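PDB 6P0X: salmonella plasmid virulence: SpvB from Salmonella typhimurium, which catalyses, probably, the NAD(+)-dependent ADP-ribosylation of an arginine of actin that blocks filament assembly, the chain here being the N-terminal domain of that toxin. Local coordinates for residues 65-70 and 274-279; 168-173 and 184-189; 287-292 and 307-312. All coordinates share one frame; numbering follows the deposited sequence.

Interaction 1: 65-70 and 274-279; sequences PQYNDS and YNYGFE
The phenol OH of Tyr67 donates to the backbone carbonyl O of Tyr276 at 2.7 Å, meeting that oxygen on a lone pair, in the carbonyl plane, with a C=O...donor angle of 142°. The carbonyl O sits at the edge of the Tyr67 ring. It belongs to a type I beta turn from Tyr274 to Gly277, closed by Gly277 N on Tyr274 O (3.2 Å). The same hydroxyl reaches the rim of a second ring: Phe278 CE2 lies 3.2 Å from Tyr67 OH, and the two side chains cross at about a right angle. Phe278 presents this edge because its CG sits between the backbone N and the carbonyl carbon (chi1 54°). Pro65 adds a looser apolar touch, its CG 4.4 Å from Tyr276 CD1 at the edge of that ring. Tyr67 also stacks on His165, while Tyr276 lines an acrylic acid pocket. Two loops, one following strand 55-58 and the other leading to strand 280-282, are thus joined by a single directional bond beside the rim of Phe278. Such chemistry implies that buried Tyr276 has its main-chain acceptor satisfied from the opposing loop while its phenol reaches Gln168 and the acrylic acid.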
loop_
_atom_site.group_PDB
_atom_site.type_symbol
_atom_site.label_atom_id
_atom_site.label_comp_id
_atom_site.label_asym_id
_atom_site.label_seq_id
_atom_site.Cartn_x
_atom_site.Cartn_y
_atom_site.Cartn_z
ATOM N N PRO A 65 9.034 18.185 -4.284
ATOM C CA PRO A 65 7.848 18.659 -5.003
ATOM C C PRO A 65 7.225 19.850 -4.292
ATOM O O PRO A 65 7.283 19.972 -3.068
ATOM C CB PRO A 65 6.911 17.444 -4.991
ATOM C CG PRO A 65 7.409 16.576 -3.874
ATOM C CD PRO A 65 8.892 16.790 -3.834
ATOM N N GLN A 66 6.643 20.748 -5.080
ATOM C CA GLN A 66 5.976 21.933 -4.558
ATOM C C GLN A 66 4.468 21.754 -4.474
ATOM O O GLN A 66 3.777 22.651 -3.979
ATOM C CB GLN A 66 6.341 23.163 -5.404
ATOM C CG GLN A 66 7.852 23.322 -5.550
ATOM C CD GLN A 66 8.508 23.939 -4.316
ATOM O OE1 GLN A 66 7.834 24.498 -3.450
ATOM N NE2 GLN A 66 9.814 23.728 -4.178
ATOM N N TYR A 67 3.949 20.616 -4.943
ATOM C CA TYR A 67 2.523 20.296 -4.886
ATOM C C TYR A 67 1.710 21.334 -5.662
ATOM O O TYR A 67 0.805 21.993 -5.143
ATOM C CB TYR A 67 2.070 20.161 -3.428
ATOM C CG TYR A 67 2.858 19.083 -2.715
ATOM C CD1 TYR A 67 2.510 17.743 -2.838
ATOM C CD2 TYR A 67 3.991 19.402 -1.973
ATOM C CE1 TYR A 67 3.244 16.754 -2.211
ATOM C CE2 TYR A 67 4.734 18.418 -1.345
ATOM C CZ TYR A 67 4.355 17.096 -1.467
ATOM O OH TYR A 67 5.092 16.115 -0.843
ATOM N N ASN A 68 2.071 21.463 -6.940
ATOM C CA ASN A 68 1.389 22.331 -7.891
ATOM C C ASN A 68 1.501 21.737 -9.289
ATOM O O ASN A 68 1.599 20.514 -9.441
ATOM C CB ASN A 68 1.964 23.752 -7.849
ATOM C CG ASN A 68 3.469 23.794 -8.084
ATOM O OD1 ASN A 68 4.024 22.981 -8.823
ATOM N ND2 ASN A 68 4.136 24.758 -7.457
ATOM N N ASP A 69 1.492 22.591 -10.314
ATOM C CA ASP A 69 1.576 22.108 -11.688
ATOM C C ASP A 69 2.984 21.674 -12.072
ATOM O O ASP A 69 3.143 20.724 -12.845
ATOM C CB ASP A 69 1.102 23.192 -12.659
ATOM C CG ASP A 69 -0.329 23.614 -12.411
ATOM O OD1 ASP A 69 -0.923 23.161 -11.410
ATOM O OD2 ASP A 69 -0.863 24.398 -13.225
ATOM N N SER A 70 4.008 22.347 -11.546
ATOM C CA SER A 70 5.391 22.106 -11.942
ATOM C C SER A 70 5.949 20.772 -11.456
ATOM O O SER A 70 7.110 20.475 -11.762
ATOM C CB SER A 70 6.281 23.247 -11.440
ATOM O OG SER A 70 6.440 23.189 -10.033
ATOM N N TYR A 274 12.502 13.120 4.932
ATOM C CA TYR A 274 12.114 14.494 4.644
ATOM C C TYR A 274 12.173 14.907 3.177
ATOM O O TYR A 274 11.944 16.089 2.894
ATOM C CB TYR A 274 13.004 15.465 5.438
ATOM C CG TYR A 274 12.946 15.326 6.941
ATOM C CD1 TYR A 274 11.943 15.940 7.675
ATOM C CD2 TYR A 274 13.908 14.596 7.627
ATOM C CE1 TYR A 274 11.894 15.827 9.048
ATOM C CE2 TYR A 274 13.869 14.475 8.998
ATOM C CZ TYR A 274 12.860 15.092 9.705
ATOM O OH TYR A 274 12.818 14.975 11.076
ATOM N N ASN A 275 12.474 14.008 2.234
ATOM C CA ASN A 275 12.663 14.494 0.868
ATOM C C ASN A 275 11.351 14.859 0.175
ATOM O O ASN A 275 11.391 15.349 -0.958
ATOM C CB ASN A 275 13.456 13.490 0.024
ATOM C CG ASN A 275 12.726 12.194 -0.210
ATOM O OD1 ASN A 275 11.691 11.922 0.392
ATOM N ND2 ASN A 275 13.316 11.341 -1.036
ATOM N N TYR A 276 10.199 14.604 0.789
ATOM C CA TYR A 276 8.927 15.027 0.214
ATOM C C TYR A 276 8.461 16.393 0.710
ATOM O O TYR A 276 7.395 16.857 0.291
ATOM C CB TYR A 276 7.838 13.990 0.486
ATOM C CG TYR A 276 7.984 12.723 -0.325
ATOM C CD1 TYR A 276 7.992 12.761 -1.715
ATOM C CD2 TYR A 276 8.081 11.487 0.299
ATOM C CE1 TYR A 276 8.109 11.601 -2.461
ATOM C CE2 TYR A 276 8.197 10.324 -0.434
ATOM C CZ TYR A 276 8.214 10.385 -1.816
ATOM O OH TYR A 276 8.334 9.224 -2.550
ATOM N N GLY A 277 9.195 17.031 1.614
ATOM C CA GLY A 277 8.801 18.330 2.115
ATOM C C GLY A 277 8.036 18.313 3.417
ATOM O O GLY A 277 7.620 19.382 3.883
ATOM N N PHE A 278 7.808 17.137 3.996
ATOM C CA PHE A 278 7.205 17.011 5.315
ATOM C C PHE A 278 7.804 15.786 5.989
ATOM O O PHE A 278 8.400 14.925 5.336
ATOM C CB PHE A 278 5.672 16.918 5.238
ATOM C CG PHE A 278 5.168 15.829 4.326
ATOM C CD1 PHE A 278 4.942 14.547 4.805
ATOM C CD2 PHE A 278 4.904 16.093 2.990
ATOM C CE1 PHE A 278 4.474 13.543 3.966
ATOM C CE2 PHE A 278 4.431 15.095 2.145
ATOM C CZ PHE A 278 4.216 13.819 2.636
ATOM N N GLU A 279 7.634 15.709 7.305
ATOM C CA GLU A 279 8.238 14.634 8.079
ATOM C C GLU A 279 7.452 13.342 7.901
ATOM O O GLU A 279 6.217 13.333 7.939
ATOM C CB GLU A 279 8.311 15.011 9.563
ATOM C CG GLU A 279 8.849 13.905 10.473
ATOM C CD GLU A 279 9.326 14.417 11.832
ATOM O OE1 GLU A 279 10.046 13.670 12.536
ATOM O OE2 GLU A 279 8.966 15.555 12.209
#

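Interaction 2: 168-173 and 184-189; sequences QWLVEE and YSYLAE
Tyr186 and Tyr184 turn their ring faces to Leu170 and Val171 of the preceding strand. Leu170 CD1 lies over the Tyr186 ring, 3.8 Å from its centroid and 14° off the normal, displaced toward the rim, a CH-pi contact. Val171 does the same to Tyr184 with CG1, 4.2 Å from the centroid and almost centred on the face. That methyl is the branch set between the backbone N and the carbonyl carbon (chi1 61°), and CG2 joins it at the rim, 4.1 Å from Tyr184 CE1. The Tyr186 OH donates to Val171 O at 2.7 Å, in the carbonyl plane, with the oxygen lying at the ring edge, and Thr53 OG1 gives the hydroxyl a second partner. These segments belong to the beta hairpin of strands 165-175 and 181-188, here splayed apart at Tyr186, whose phenol rather than its backbone amide reaches Val171 O. Main-chain pairing is retained at Tyr184 N, whose bond to Glu172 O is 3.0 Å long and nearly straight (176°), although the donor stands above the carbonyl plane. Close by, Glu172 and Glu173 form a classic beta bulge opposite Leu148. Leu170, besides covering the Tyr186 ring, lines an acrylic acid pocket together with Arg209, while Gln168 NE2 hydrogen-bonds to a second acrylic acid.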
loop_
_atom_site.group_PDB
_atom_site.type_symbol
_atom_site.label_atom_id
_atom_site.label_comp_id
_atom_site.label_asym_id
_atom_site.label_seq_id
_atom_site.Cartn_x
_atom_site.Cartn_y
_atom_site.Cartn_z
ATOM N N GLN A 168 2.654 10.038 -2.272
ATOM C CA GLN A 168 2.543 8.668 -2.753
ATOM C C GLN A 168 1.087 8.231 -2.719
ATOM O O GLN A 168 0.428 8.341 -1.682
ATOM C CB GLN A 168 3.385 7.727 -1.889
ATOM C CG GLN A 168 4.859 7.737 -2.215
ATOM C CD GLN A 168 5.637 6.806 -1.318
ATOM O OE1 GLN A 168 5.054 5.968 -0.628
ATOM N NE2 GLN A 168 6.961 6.947 -1.316
ATOM N N TRP A 169 0.588 7.750 -3.857
ATOM C CA TRP A 169 -0.708 7.086 -3.942
ATOM C C TRP A 169 -0.444 5.586 -3.992
ATOM O O TRP A 169 0.128 5.084 -4.967
ATOM C CB TRP A 169 -1.493 7.545 -5.168
ATOM C CG TRP A 169 -1.817 9.011 -5.196
ATOM C CD1 TRP A 169 -3.002 9.596 -4.847
ATOM C CD2 TRP A 169 -0.949 10.076 -5.604
ATOM N NE1 TRP A 169 -2.923 10.958 -5.015
ATOM C CE2 TRP A 169 -1.674 11.278 -5.479
ATOM C CE3 TRP A 169 0.371 10.130 -6.065
ATOM C CZ2 TRP A 169 -1.123 12.520 -5.793
ATOM C CZ3 TRP A 169 0.915 11.364 -6.379
ATOM C CH2 TRP A 169 0.169 12.542 -6.241
ATOM N N LEU A 170 -0.854 4.879 -2.942
ATOM C CA LEU A 170 -0.617 3.448 -2.822
ATOM C C LEU A 170 -1.763 2.671 -3.453
ATOM O O LEU A 170 -2.926 3.076 -3.356
ATOM C CB LEU A 170 -0.473 3.062 -1.348
ATOM C CG LEU A 170 0.476 3.927 -0.514
ATOM C CD1 LEU A 170 0.495 3.462 0.930
ATOM C CD2 LEU A 170 1.879 3.900 -1.096
ATOM N N VAL A 171 -1.430 1.547 -4.098
ATOM C CA VAL A 171 -2.464 0.737 -4.734
ATOM C C VAL A 171 -3.472 0.305 -3.683
ATOM O O VAL A 171 -3.114 -0.206 -2.613
ATOM C CB VAL A 171 -1.853 -0.462 -5.478
ATOM C CG1 VAL A 171 -1.091 -1.387 -4.534
ATOM C CG2 VAL A 171 -2.946 -1.230 -6.211
ATOM N N GLU A 172 -4.741 0.553 -3.965
ATOM C CA GLU A 172 -5.797 0.292 -3.004
ATOM C C GLU A 172 -6.781 -0.762 -3.467
ATOM O O GLU A 172 -7.314 -1.494 -2.629
ATOM C CB GLU A 172 -6.553 1.590 -2.678
ATOM C CG GLU A 172 -7.215 1.588 -1.311
ATOM C CD GLU A 172 -7.774 2.945 -0.931
ATOM O OE1 GLU A 172 -7.639 3.892 -1.735
ATOM O OE2 GLU A 172 -8.348 3.065 0.172
ATOM N N GLU A 173 -7.034 -0.873 -4.769
ATOM C CA GLU A 173 -7.891 -1.960 -5.229
ATOM C C GLU A 173 -7.515 -2.352 -6.649
ATOM O O GLU A 173 -7.201 -1.495 -7.475
ATOM C CB GLU A 173 -9.375 -1.585 -5.166
ATOM C CG GLU A 173 -10.300 -2.705 -5.617
ATOM C CD GLU A 173 -11.761 -2.294 -5.659
ATOM O OE1 GLU A 173 -12.610 -3.159 -5.967
ATOM O OE2 GLU A 173 -12.059 -1.108 -5.401
ATOM N N TYR A 184 -6.405 -3.528 -0.624
ATOM C CA TYR A 184 -5.274 -3.257 0.254
ATOM C C TYR A 184 -5.690 -2.266 1.334
ATOM O O TYR A 184 -6.282 -1.226 1.029
ATOM C CB TYR A 184 -4.089 -2.698 -0.542
ATOM C CG TYR A 184 -3.576 -3.626 -1.619
ATOM C CD1 TYR A 184 -4.187 -3.676 -2.867
ATOM C CD2 TYR A 184 -2.484 -4.456 -1.392
ATOM C CE1 TYR A 184 -3.724 -4.521 -3.857
ATOM C CE2 TYR A 184 -2.018 -5.309 -2.378
ATOM C CZ TYR A 184 -2.642 -5.336 -3.607
ATOM O OH TYR A 184 -2.186 -6.178 -4.596
ATOM N N SER A 185 -5.381 -2.589 2.588
ATOM C CA SER A 185 -5.635 -1.710 3.720
ATOM C C SER A 185 -4.313 -1.269 4.335
ATOM O O SER A 185 -3.378 -2.068 4.458
ATOM C CB SER A 185 -6.493 -2.399 4.788
ATOM O OG SER A 185 -7.650 -2.992 4.227
ATOM N N TYR A 186 -4.239 -0.001 4.728
ATOM C CA TYR A 186 -3.035 0.551 5.327
ATOM C C TYR A 186 -3.369 1.202 6.663
ATOM O O TYR A 186 -4.466 1.731 6.861
ATOM C CB TYR A 186 -2.365 1.574 4.401
ATOM C CG TYR A 186 -2.031 1.031 3.028
ATOM C CD1 TYR A 186 -2.950 1.106 1.987
ATOM C CD2 TYR A 186 -0.802 0.436 2.774
ATOM C CE1 TYR A 186 -2.650 0.611 0.730
ATOM C CE2 TYR A 186 -0.493 -0.062 1.520
ATOM C CZ TYR A 186 -1.421 0.028 0.502
ATOM O OH TYR A 186 -1.119 -0.465 -0.747
ATOM N N LEU A 187 -2.405 1.152 7.575
ATOM C CA LEU A 187 -2.520 1.757 8.894
ATOM C C LEU A 187 -1.657 3.008 8.967
ATOM O O LEU A 187 -0.502 2.997 8.528
ATOM C CB LEU A 187 -2.098 0.771 9.983
ATOM C CG LEU A 187 -3.015 -0.430 10.193
ATOM C CD1 LEU A 187 -2.353 -1.441 11.118
ATOM C CD2 LEU A 187 -4.356 0.027 10.750
ATOM N N ALA A 188 -2.218 4.078 9.523
ATOM C CA ALA A 188 -1.471 5.308 9.737
ATOM C C ALA A 188 -0.601 5.195 10.982
ATOM O O ALA A 188 -1.028 4.662 12.010
ATOM C CB ALA A 188 -2.426 6.491 9.877
ATOM N N GLU A 189 0.621 5.710 10.888
ATOM C CA GLU A 189 1.509 5.730 12.041
ATOM C C GLU A 189 0.927 6.620 13.137
ATOM O O GLU A 189 0.226 7.599 12.868
ATOM C CB GLU A 189 2.900 6.219 11.625
ATOM C CG GLU A 189 3.914 6.340 12.761
ATOM C CD GLU A 189 4.344 5.007 13.328
ATOM O OE1 GLU A 189 5.399 4.494 12.898
ATOM O OE2 GLU A 189 3.632 4.476 14.206
#

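Interaction 3: 287-292 and 307-312. With AKR (acrylic acid), chain E.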
loop_
_atom_site.group_PDB
_atom_site.type_symbol
_atom_site.label_atom_id
_atom_site.label_comp_id
_atom_site.label_asym_id
_atom_site.label_seq_id
_atom_site.Cartn_x
_atom_site.Cartn_y
_atom_site.Cartn_z
ATOM N N ARG A 287 6.577 -7.589 12.245
ATOM C CA ARG A 287 7.074 -8.756 12.956
ATOM C C ARG A 287 6.620 -10.062 12.329
ATOM O O ARG A 287 7.305 -11.080 12.486
ATOM C CB ARG A 287 6.626 -8.722 14.420
ATOM C CG ARG A 287 6.837 -7.388 15.117
ATOM C CD ARG A 287 8.278 -6.920 15.005
ATOM N NE ARG A 287 8.420 -5.527 15.420
ATOM C CZ ARG A 287 9.083 -5.128 16.500
ATOM N NH1 ARG A 287 9.686 -6.014 17.282
ATOM N NH2 ARG A 287 9.153 -3.835 16.793
ATOM N N GLN A 288 5.491 -10.068 11.620
ATOM C CA GLN A 288 5.020 -11.333 11.067
ATOM C C GLN A 288 4.056 -11.081 9.917
ATOM O O GLN A 288 3.462 -10.006 9.793
ATOM C CB GLN A 288 4.354 -12.198 12.144
ATOM C CG GLN A 288 3.309 -11.453 12.944
ATOM C CD GLN A 288 2.905 -12.175 14.214
ATOM O OE1 GLN A 288 2.883 -13.407 14.268
ATOM N NE2 GLN A 288 2.595 -11.407 15.251
ATOM N N VAL A 289 3.932 -12.094 9.063
ATOM C CA VAL A 289 2.983 -12.099 7.955
ATOM C C VAL A 289 2.107 -13.338 8.109
ATOM O O VAL A 289 2.608 -14.466 8.090
ATOM C CB VAL A 289 3.693 -12.084 6.589
ATOM C CG1 VAL A 289 2.678 -11.976 5.463
ATOM C CG2 VAL A 289 4.691 -10.931 6.513
ATOM N N LEU A 290 0.802 -13.130 8.258
ATOM C CA LEU A 290 -0.134 -14.199 8.576
ATOM C C LEU A 290 -1.095 -14.419 7.416
ATOM O O LEU A 290 -1.516 -13.464 6.758
ATOM C CB LEU A 290 -0.922 -13.863 9.846
ATOM C CG LEU A 290 -0.112 -13.182 10.951
ATOM C CD1 LEU A 290 -1.023 -12.740 12.076
ATOM C CD2 LEU A 290 0.983 -14.105 11.474
ATOM N N MET A 291 -1.448 -15.679 7.172
ATOM C CA MET A 291 -2.415 -16.033 6.138
ATOM C C MET A 291 -3.684 -16.553 6.804
ATOM O O MET A 291 -3.633 -17.531 7.558
ATOM C CB MET A 291 -1.834 -17.080 5.186
ATOM C CG MET A 291 -2.675 -17.338 3.946
ATOM S SD MET A 291 -2.780 -15.914 2.846
ATOM C CE MET A 291 -4.555 -15.731 2.693
ATOM N N PHE A 292 -4.816 -15.901 6.535
ATOM C CA PHE A 292 -6.100 -16.279 7.110
ATOM C C PHE A 292 -7.079 -16.665 6.009
ATOM O O PHE A 292 -7.141 -16.010 4.961
ATOM C CB PHE A 292 -6.707 -15.136 7.937
ATOM C CG PHE A 292 -6.102 -14.976 9.306
ATOM C CD1 PHE A 292 -6.620 -15.667 10.390
ATOM C CD2 PHE A 292 -5.037 -14.113 9.516
ATOM C CE1 PHE A 292 -6.077 -15.516 11.654
ATOM C CE2 PHE A 292 -4.489 -13.956 10.778
ATOM C CZ PHE A 292 -5.010 -14.658 11.848
ATOM N N SER A 307 -1.104 -20.151 8.033
ATOM C CA SER A 307 0.345 -20.055 7.959
ATOM C C SER A 307 0.802 -18.782 8.658
ATOM O O SER A 307 0.126 -17.749 8.590
ATOM C CB SER A 307 0.824 -20.081 6.503
ATOM O OG SER A 307 2.216 -20.309 6.426
ATOM N N ARG A 308 1.951 -18.867 9.337
ATOM C CA ARG A 308 2.505 -17.745 10.090
ATOM C C ARG A 308 3.978 -17.600 9.735
ATOM O O ARG A 308 4.799 -18.413 10.164
ATOM C CB ARG A 308 2.335 -17.965 11.596
ATOM C CG ARG A 308 3.042 -16.940 12.470
ATOM C CD ARG A 308 2.875 -17.271 13.940
ATOM N NE ARG A 308 3.190 -16.125 14.789
ATOM C CZ ARG A 308 3.248 -16.171 16.117
ATOM N NH1 ARG A 308 3.009 -17.306 16.756
ATOM N NH2 ARG A 308 3.542 -15.079 16.808
ATOM N N LEU A 309 4.326 -16.567 8.975
ATOM C CA LEU A 309 5.723 -16.251 8.713
ATOM C C LEU A 309 6.201 -15.342 9.838
ATOM O O LEU A 309 5.786 -14.181 9.928
ATOM C CB LEU A 309 5.891 -15.586 7.349
ATOM C CG LEU A 309 7.280 -15.008 7.053
ATOM C CD1 LEU A 309 8.342 -16.098 7.062
ATOM C CD2 LEU A 309 7.298 -14.245 5.731
ATOM N N LEU A 310 7.067 -15.879 10.692
ATOM C CA LEU A 310 7.606 -15.173 11.843
ATOM C C LEU A 310 9.015 -14.705 11.525
ATOM O O LEU A 310 9.859 -15.499 11.079
ATOM C CB LEU A 310 7.616 -16.060 13.089
ATOM C CG LEU A 310 7.922 -15.328 14.401
ATOM C CD1 LEU A 310 7.000 -14.130 14.602
ATOM C CD2 LEU A 310 7.846 -16.282 15.590
ATOM N N LEU A 311 9.247 -13.415 11.748
ATOM C CA LEU A 311 10.504 -12.744 11.467
ATOM C C LEU A 311 11.207 -12.436 12.780
ATOM O O LEU A 311 10.583 -11.936 13.721
ATOM C CB LEU A 311 10.259 -11.453 10.686
ATOM C CG LEU A 311 9.362 -11.561 9.449
ATOM C CD1 LEU A 311 9.025 -10.180 8.903
ATOM C CD2 LEU A 311 9.998 -12.430 8.371
ATOM N N GLU A 312 12.494 -12.751 12.848
ATOM C CA GLU A 312 13.336 -12.435 13.992
ATOM C C GLU A 312 14.356 -11.389 13.569
ATOM O O GLU A 312 15.018 -11.547 12.531
ATOM C CB GLU A 312 14.043 -13.686 14.517
ATOM C CG GLU A 312 13.112 -14.833 14.871
ATOM C CD GLU A 312 13.858 -16.042 15.401
ATOM O OE1 GLU A 312 14.737 -15.864 16.272
ATOM O OE2 GLU A 312 13.567 -17.168 14.947
HETATM C CA AKR E . 17.689 -18.960 15.525
HETATM C CB AKR E . 18.764 -19.722 15.583
HETATM C C AKR E . 16.298 -19.577 15.663
HETATM O O AKR E . 15.464 -19.496 14.722
HETATM O OXT AKR E . 15.984 -20.174 16.726
#
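The guanidinium of Arg308 and the amide of Gln288 lie nearly coplanar, their planes 24° apart. Gln288 OE1 comes to the guanidinium edge, somewhat out of its plane, and accepts from Arg308 NE at 2.8 Å, with the donor nearly along the C=O axis; a weak second bond comes from Arg308 NH2 at 3.1 Å. Leu290 CD2 approaches the guanidinium obliquely and packs closer to the aliphatic stem, 3.6 Å from Arg308 CG, the two side chains running side by side. The stem is extended from CG to NE, with CG anti to the backbone N (chi1 172°), which carries the charged end obliquely off the sheet to Gln288. Arg308 NH1 also reaches Tyr330 OH and Asp251 O. With NE2 held by Gly249 and Asp244, Gln288 probably helps to fix the rotation of the guanidinium.

On the other face Val289 and Leu309 pack, CB to CB at 4.2 Å, beside Met291 and Ser307. The backbone ladder has Val289 and Leu309 as a hydrogen-bonded pair with reciprocal bonds (Val289 N to Leu309 O 2.9 Å), and Met291 N bonds Ser307 O. At the far end Leu311 N donates to Arg287 O, next to a classic beta bulge in which Arg287 and Gln288 face Asp244. Beyond it, Glu312 OE2 lies 3.0 Å from the acrylic acid O. Side chains alternating between two faces along strand axes 4.8 Å apart, their N-to-C directions 179° apart, are characteristic of an antiparallel beta ladder, here joining strands 288-293 and 304-314 of this strand-rich N-terminal domain.

From the N terminus, the chain first passes residues 65-70, whose partner, 274-279, comes some two hundred residues later; interaction 1 therefore closes a long, strand-rich excursion. Within that excursion falls interaction 2, a local hairpin closure between 168-173 and 184-189. The two touch directly, Gln168 NE2 lying 2.9 Å from Tyr276 OH in a probable hydrogen bond, so the loop-loop contact is tied to the central hairpin beside bound acrylic acid. Interaction 3 follows in series, joining strands 288-293 and 304-314 through a short connection that carries helix 296-299. Its centre is about 35 Å from that of interaction 1, on the opposite side of the chain's centre, and about 20 Å from that of interaction 2.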